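Local atomic coordinates of peptidase S8 and S53, subtilisin, kexin, sedolisin (Mycobacterium smegmatis, PDB entry 4KG7), a protein that probably cleaves peptide bonds as a subtilisin-like serine endopeptidase, the mycosin MycP3 of the mycobacterial ESX-3 type VII secretion system. Residues 79-84 and 116-121; 246-251 and 274-279; 263-268 and 361-366. All coordinates share one frame; numbering follows the deposited sequence.

Interaction 1: 79-84 and 116-121; sequences GPRLPN and PGPDGF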
# COMPACT_ATOMS: atom_id res chain seq x y z
N GLY A 79 15.13 2.92 -12.61
CA GLY A 79 15.73 4.06 -13.26
C GLY A 79 16.72 4.71 -12.33
O GLY A 79 17.02 4.17 -11.29
N PRO A 80 17.22 5.89 -12.70
CA PRO A 80 18.23 6.52 -11.84
C PRO A 80 17.80 6.82 -10.41
O PRO A 80 18.64 6.87 -9.50
CB PRO A 80 18.57 7.82 -12.57
CG PRO A 80 18.11 7.62 -13.95
CD PRO A 80 17.02 6.61 -13.97
N ARG A 81 16.51 7.02 -10.19
CA ARG A 81 16.02 7.28 -8.83
C ARG A 81 15.57 6.00 -8.13
O ARG A 81 15.26 6.03 -6.93
CB ARG A 81 14.89 8.29 -8.88
CG ARG A 81 15.26 9.59 -9.59
CD ARG A 81 16.42 10.34 -8.94
NE ARG A 81 16.07 11.06 -7.72
CZ ARG A 81 15.62 12.32 -7.67
NH1 ARG A 81 15.44 13.03 -8.77
NH2 ARG A 81 15.34 12.85 -6.49
N LEU A 82 15.54 4.89 -8.87
CA LEU A 82 15.23 3.57 -8.33
C LEU A 82 16.21 2.52 -8.86
O LEU A 82 15.83 1.64 -9.62
CB LEU A 82 13.80 3.16 -8.66
CG LEU A 82 12.72 3.92 -7.91
CD1 LEU A 82 11.39 3.78 -8.64
CD2 LEU A 82 12.65 3.49 -6.44
N PRO A 83 17.47 2.62 -8.43
CA PRO A 83 18.50 1.64 -8.73
C PRO A 83 18.48 0.51 -7.69
O PRO A 83 19.30 -0.42 -7.74
CB PRO A 83 19.77 2.47 -8.56
CG PRO A 83 19.45 3.39 -7.42
CD PRO A 83 17.98 3.72 -7.60
N ASN A 84 17.59 0.60 -6.70
CA ASN A 84 17.61 -0.30 -5.55
C ASN A 84 16.43 -1.27 -5.58
O ASN A 84 15.85 -1.58 -4.52
CB ASN A 84 17.62 0.51 -4.23
CG ASN A 84 16.47 1.51 -4.12
OD1 ASN A 84 16.01 2.07 -5.12
ND2 ASN A 84 16.03 1.76 -2.89
N PRO A 116 17.49 10.36 -3.23
CA PRO A 116 17.64 11.80 -3.34
C PRO A 116 18.40 12.11 -4.63
O PRO A 116 19.03 11.25 -5.21
CB PRO A 116 18.46 12.18 -2.11
CG PRO A 116 19.16 10.94 -1.72
CD PRO A 116 18.20 9.82 -2.05
N GLY A 117 18.32 13.35 -5.07
CA GLY A 117 18.92 13.73 -6.34
C GLY A 117 19.02 15.23 -6.44
O GLY A 117 19.01 15.94 -5.42
N PRO A 118 19.08 15.75 -7.68
CA PRO A 118 19.31 17.17 -7.91
C PRO A 118 18.02 18.00 -7.81
O PRO A 118 17.72 18.82 -8.68
CB PRO A 118 19.89 17.18 -9.32
CG PRO A 118 19.18 16.06 -10.01
CD PRO A 118 18.97 15.00 -8.95
N ASP A 119 17.29 17.79 -6.73
CA ASP A 119 15.98 18.38 -6.52
C ASP A 119 15.57 18.08 -5.08
O ASP A 119 16.39 17.58 -4.30
CB ASP A 119 14.98 17.80 -7.50
CG ASP A 119 14.95 16.29 -7.47
OD1 ASP A 119 14.90 15.70 -6.35
OD2 ASP A 119 14.95 15.68 -8.56
N GLY A 120 14.33 18.41 -4.72
CA GLY A 120 13.84 18.27 -3.34
C GLY A 120 13.19 16.95 -3.02
O GLY A 120 12.63 16.81 -1.95
N PHE A 121 13.29 15.98 -3.92
CA PHE A 121 12.58 14.70 -3.70
C PHE A 121 13.48 13.62 -3.10
O PHE A 121 14.61 13.45 -3.51
CB PHE A 121 11.99 14.14 -5.00
CG PHE A 121 11.38 12.78 -4.81
CD1 PHE A 121 10.12 12.67 -4.24
CD2 PHE A 121 12.08 11.62 -5.09
CE1 PHE A 121 9.58 11.44 -3.99
CE2 PHE A 121 11.53 10.37 -4.86
CZ PHE A 121 10.28 10.29 -4.29
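The guanidinium group of Arg81 meets 116-121 both by a face and by its edge. Over one face lies the turning backbone, with Gly117 CA 3.7 Å above the plane and displaced toward the rim, and Pro118 CD beside it on the same side. At the edge stand the carboxylate of Asp119 and the carbonyl oxygen of Phe121, which is 3.1 Å from Arg81 NH2. That same nitrogen lies in the plane of the Phe121 ring, at its edge and 3.8 Å from Phe121 CD2, so the cation does not stack on the aromatic face.

The salt bridge is a worked example of end-on, two-pronged pairing. Arg81 NH1 donates to Asp119 OD2 over 2.7 Å, and Arg81 NH2 donates to Asp119 OD1 over 2.9 Å, each carboxylate oxygen accepting through its syn lone pair. The first bond is close to straight, at 165°, and the two flat groups are only 21° from coplanar. The bond from CA to CB of Arg81 is not aimed at the partner loop; bends at chi2 and chi3 swing the chain round until NH1 and NH2 face the carboxylate.

Asp119 OD1 has a second task. It also accepts from Phe121 N over 2.9 Å, on its anti side and 32° out of the carboxylate plane, which closes an Asx turn. The same carboxylate therefore orders its own loop while binding the arginine, and the three bonds together should restrict its rotation.

Arg81 itself belongs to the type I turn from Gly79 to Leu82, between strands 68-73 and 85-90, and its NE bonds to Gln115 O. The partner loop joins helix 104-113 to strand 129-134, while Val293 of strand 292-293 and Leu301 of strand 301-306 pack against both Arg81 and Phe121.

Interaction 2: 246-251 and 274-279; sequences VTSVSI and FTMAGP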
# COMPACT_ATOMS: atom_id res chain seq x y z
N VAL A 246 -20.71 -2.54 8.46
CA VAL A 246 -19.94 -2.51 7.21
C VAL A 246 -20.77 -2.96 6.02
O VAL A 246 -21.45 -3.98 6.09
CB VAL A 246 -18.68 -3.39 7.33
CG1 VAL A 246 -18.04 -3.62 5.98
CG2 VAL A 246 -17.70 -2.69 8.26
N THR A 247 -20.71 -2.17 4.94
CA THR A 247 -21.36 -2.51 3.68
C THR A 247 -20.35 -2.77 2.56
O THR A 247 -20.72 -3.39 1.56
CB THR A 247 -22.31 -1.39 3.23
OG1 THR A 247 -21.58 -0.17 3.00
CG2 THR A 247 -23.41 -1.15 4.23
N SER A 248 -19.12 -2.25 2.71
CA SER A 248 -18.11 -2.35 1.66
C SER A 248 -16.82 -2.79 2.32
O SER A 248 -16.29 -2.08 3.18
CB SER A 248 -17.91 -0.97 1.04
OG SER A 248 -16.96 -0.98 -0.01
N VAL A 249 -16.36 -3.98 1.94
CA VAL A 249 -15.18 -4.61 2.55
C VAL A 249 -13.94 -4.25 1.75
O VAL A 249 -13.88 -4.53 0.56
CB VAL A 249 -15.34 -6.14 2.60
CG1 VAL A 249 -14.08 -6.82 3.13
CG2 VAL A 249 -16.54 -6.50 3.47
N SER A 250 -12.97 -3.66 2.42
CA SER A 250 -11.70 -3.31 1.78
C SER A 250 -10.68 -4.41 2.05
O SER A 250 -10.42 -4.75 3.20
CB SER A 250 -11.20 -1.99 2.33
OG SER A 250 -9.94 -1.65 1.78
N ILE A 251 -10.13 -4.96 0.98
CA ILE A 251 -9.26 -6.14 0.99
C ILE A 251 -7.86 -5.72 0.53
O ILE A 251 -7.70 -5.11 -0.54
CB ILE A 251 -9.84 -7.23 0.06
CG1 ILE A 251 -11.30 -7.58 0.42
CG2 ILE A 251 -9.00 -8.48 0.10
CD1 ILE A 251 -12.10 -8.10 -0.74
N PHE A 274 -11.58 11.79 0.12
CA PHE A 274 -11.81 10.50 -0.56
C PHE A 274 -11.44 9.27 0.27
O PHE A 274 -11.62 8.15 -0.17
CB PHE A 274 -11.01 10.47 -1.87
CG PHE A 274 -9.54 10.74 -1.68
CD1 PHE A 274 -8.68 9.74 -1.23
CD2 PHE A 274 -9.03 12.02 -1.85
CE1 PHE A 274 -7.34 10.01 -1.01
CE2 PHE A 274 -7.68 12.29 -1.65
CZ PHE A 274 -6.83 11.28 -1.22
N THR A 275 -10.92 9.45 1.48
CA THR A 275 -10.41 8.29 2.21
C THR A 275 -11.56 7.39 2.64
O THR A 275 -12.56 7.88 3.19
CB THR A 275 -9.42 8.68 3.32
OG1 THR A 275 -8.50 7.60 3.57
CG2 THR A 275 -10.11 9.07 4.60
N MET A 276 -11.44 6.09 2.41
CA MET A 276 -12.57 5.16 2.68
C MET A 276 -12.65 4.84 4.16
O MET A 276 -11.72 4.24 4.71
CB MET A 276 -12.39 3.87 1.91
CG MET A 276 -13.53 2.90 2.09
SD MET A 276 -13.20 1.40 1.14
CE MET A 276 -14.35 0.28 1.91
N ALA A 277 -13.79 5.10 4.79
CA ALA A 277 -13.97 4.81 6.20
C ALA A 277 -14.19 3.33 6.41
O ALA A 277 -14.95 2.71 5.68
CB ALA A 277 -15.16 5.54 6.76
N GLY A 278 -13.54 2.77 7.42
CA GLY A 278 -13.82 1.40 7.82
C GLY A 278 -13.28 1.15 9.21
O GLY A 278 -12.36 1.86 9.66
N PRO A 279 -13.77 0.10 9.87
CA PRO A 279 -13.40 -0.22 11.27
C PRO A 279 -12.00 -0.78 11.43
O PRO A 279 -11.53 -0.93 12.56
CB PRO A 279 -14.44 -1.26 11.67
CG PRO A 279 -14.76 -1.94 10.39
CD PRO A 279 -14.78 -0.84 9.36
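Met276 reaches across from 274-279 to Ser248 and Ser250, joining two parts of the subtilisin fold: the connection between strands 259-265 and 281-286 of the central parallel sheet, and strand 248-251, which pairs antiparallel with strand 182-185. No hydrogen bond runs directly between the two segments, and the contact rests on packing in a buried setting.

The methionine is stretched to its full length. Its first two torsions are almost exactly anti (chi1 -178°, chi2 -179°) and the third nearly so, which carries the terminal methyl to the strand. Met276 CE comes 3.3 Å from Ser248 O and 3.5 Å from Ser248 OG, a methyl set against two oxygens, while Met276 CE is also 3.9 Å from Ser250 CB. Further back on the same chain, Met276 SD lies 4.1 Å from Ser250 CB. Both Ser248 oxygens are already engaged by others, OG with Glu228 N and O with Asn230 ND2. Ser250 turns its OG to Ala214 O and meets the methionine through CB. Met276 also touches Cys183, half of the disulfide with Cys227.

One step on, Ala277 brings its backbone into an indirect link. Its carbonyl oxygen bonds to Asn230 ND2, the same nitrogen that serves Ser248 O, so a single amide group ties the two backbones together where they make no bond of their own.

Past Gly278, where the CA atoms of the segments come nearest at 7.3 Å from Val246 CA to Gly278 CA, the chain ends in a second, wholly apolar touch. Val246 directs one methyl across to the Pro279 ring at a slant, CG2 lying 3.6 Å from Pro279 CD and 3.7 Å from Pro279 CG.

Interaction 3: 263-268 and 361-366; sequences GAVDST and NLIGAG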
# COMPACT_ATOMS: atom_id res chain seq x y z
N GLY A 263 -5.19 5.10 6.01
CA GLY A 263 -6.00 6.15 5.39
C GLY A 263 -5.15 7.31 4.91
O GLY A 263 -3.98 7.39 5.22
N ALA A 264 -5.76 8.21 4.12
CA ALA A 264 -5.09 9.38 3.54
C ALA A 264 -5.47 10.65 4.31
O ALA A 264 -6.61 10.83 4.70
CB ALA A 264 -5.46 9.54 2.10
N VAL A 265 -4.47 11.49 4.54
CA VAL A 265 -4.68 12.84 5.04
C VAL A 265 -4.18 13.88 4.07
O VAL A 265 -3.31 13.62 3.22
CB VAL A 265 -4.05 13.07 6.44
CG1 VAL A 265 -4.78 12.28 7.51
CG2 VAL A 265 -2.55 12.76 6.41
N ASP A 266 -4.75 15.08 4.17
CA ASP A 266 -4.18 16.23 3.52
C ASP A 266 -2.86 16.67 4.19
O ASP A 266 -2.43 16.07 5.17
CB ASP A 266 -5.26 17.35 3.38
CG ASP A 266 -5.65 18.01 4.69
OD1 ASP A 266 -4.91 17.99 5.68
OD2 ASP A 266 -6.74 18.64 4.67
N SER A 267 -2.19 17.67 3.65
CA SER A 267 -0.86 18.04 4.21
C SER A 267 -0.94 18.60 5.65
O SER A 267 0.10 18.64 6.32
CB SER A 267 -0.12 19.01 3.29
OG SER A 267 -0.89 20.16 3.03
N THR A 268 -2.14 19.03 6.10
CA THR A 268 -2.37 19.50 7.49
C THR A 268 -2.71 18.37 8.45
O THR A 268 -2.86 18.62 9.65
CB THR A 268 -3.47 20.60 7.64
OG1 THR A 268 -4.80 20.03 7.64
CG2 THR A 268 -3.36 21.69 6.56
N ASN A 361 -12.34 5.88 12.09
CA ASN A 361 -12.52 4.98 10.96
C ASN A 361 -12.03 5.61 9.65
O ASN A 361 -11.99 4.94 8.62
CB ASN A 361 -13.96 4.50 10.87
CG ASN A 361 -14.29 3.42 11.89
OD1 ASN A 361 -13.52 3.11 12.81
ND2 ASN A 361 -15.46 2.81 11.70
N LEU A 362 -11.69 6.89 9.69
CA LEU A 362 -11.07 7.53 8.52
C LEU A 362 -9.54 7.40 8.55
O LEU A 362 -8.91 7.07 7.56
CB LEU A 362 -11.48 9.00 8.43
CG LEU A 362 -12.96 9.28 8.18
CD1 LEU A 362 -13.19 10.77 8.42
CD2 LEU A 362 -13.39 8.84 6.79
N ILE A 363 -8.94 7.69 9.70
CA ILE A 363 -7.48 7.82 9.79
C ILE A 363 -6.85 7.03 10.93
O ILE A 363 -5.65 7.17 11.20
CB ILE A 363 -7.03 9.30 9.78
CG1 ILE A 363 -7.57 10.03 11.00
CG2 ILE A 363 -7.45 9.96 8.47
CD1 ILE A 363 -7.01 11.44 11.15
N GLY A 364 -7.62 6.18 11.60
CA GLY A 364 -7.05 5.30 12.64
C GLY A 364 -6.50 6.15 13.77
O GLY A 364 -7.20 7.03 14.28
N ALA A 365 -5.26 5.85 14.17
CA ALA A 365 -4.56 6.64 15.18
C ALA A 365 -4.05 7.99 14.66
O ALA A 365 -3.40 8.74 15.39
CB ALA A 365 -3.41 5.80 15.76
N GLY A 366 -4.35 8.33 13.42
CA GLY A 366 -3.97 9.64 12.86
C GLY A 366 -2.71 9.57 12.03
O GLY A 366 -2.17 8.47 11.77
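Apolar packing is carried by Val265 and Ile363, whose side chains cross at about a right angle and touch through one methyl each: Val265 CG1 lies 3.7 Å from Ile363 CG2. Neither touching methyl sits between the two backbone branches of its residue. In Ile363 that position goes to the longer arm, CG1 (chi1 63°), leaving CG2 beside the backbone N to face the strand. The same methyl also approaches the backbone, with Ile363 CG2 4.0 Å from Ala264 O, and both Val265 and Ile363 rest on Ala284 of strand 281-286.

Backbone packing is closest at Gly263. Its CA lies 3.7 Å from Leu362 O, and Gly263 CA and Ile363 CA are 4.9 Å apart, a spacing made possible by a glycine with no side chain on the side facing the loop. Hydrogen bonds between the segments are absent.

The strand involved, 259-265, is the next to last of the seven-stranded parallel sheet of the subtilisin fold. Backbone bonds of Gly263 and Val265 join it to the edge strand 281-286, while the segment 361-366 lies in the connection between helices 341-350 and 370-375.

Hydrogen bonds within the loop give it shape. Leu362 N and Ile363 N both bond to Ser360 OG, which gathers the chain just ahead of the contact. Ile363 then opens a type II' turn, closed by Gly366 N donating to Ile363 O over 2.8 Å, with Gly364 at positive phi (63°) as its second residue.

In the fold
Interactions 2 and 3 form one continuous neighbourhood, with centres 14 Å apart. Their segments alternate along the chain and are joined by probable hydrogen bonds, each 2.9 Å long, from Ala264 N to Thr275 OG1 and from Gly278 N to Asn361 O. Segment 274-279 is shared in effect: it packs on strand 248-251 in interaction 2 and bonds to both segments of interaction 3. Both contacts approach the predicted charge-relay serine: the side chain of Ala264 is about 8 Å from that of Ser319, and that of Ser250 about 11 Å. Interaction 1 stands apart on the far side of the chain's centre from interaction 2, nearest atoms about 17 Å away, and about 14 Å from interaction 3.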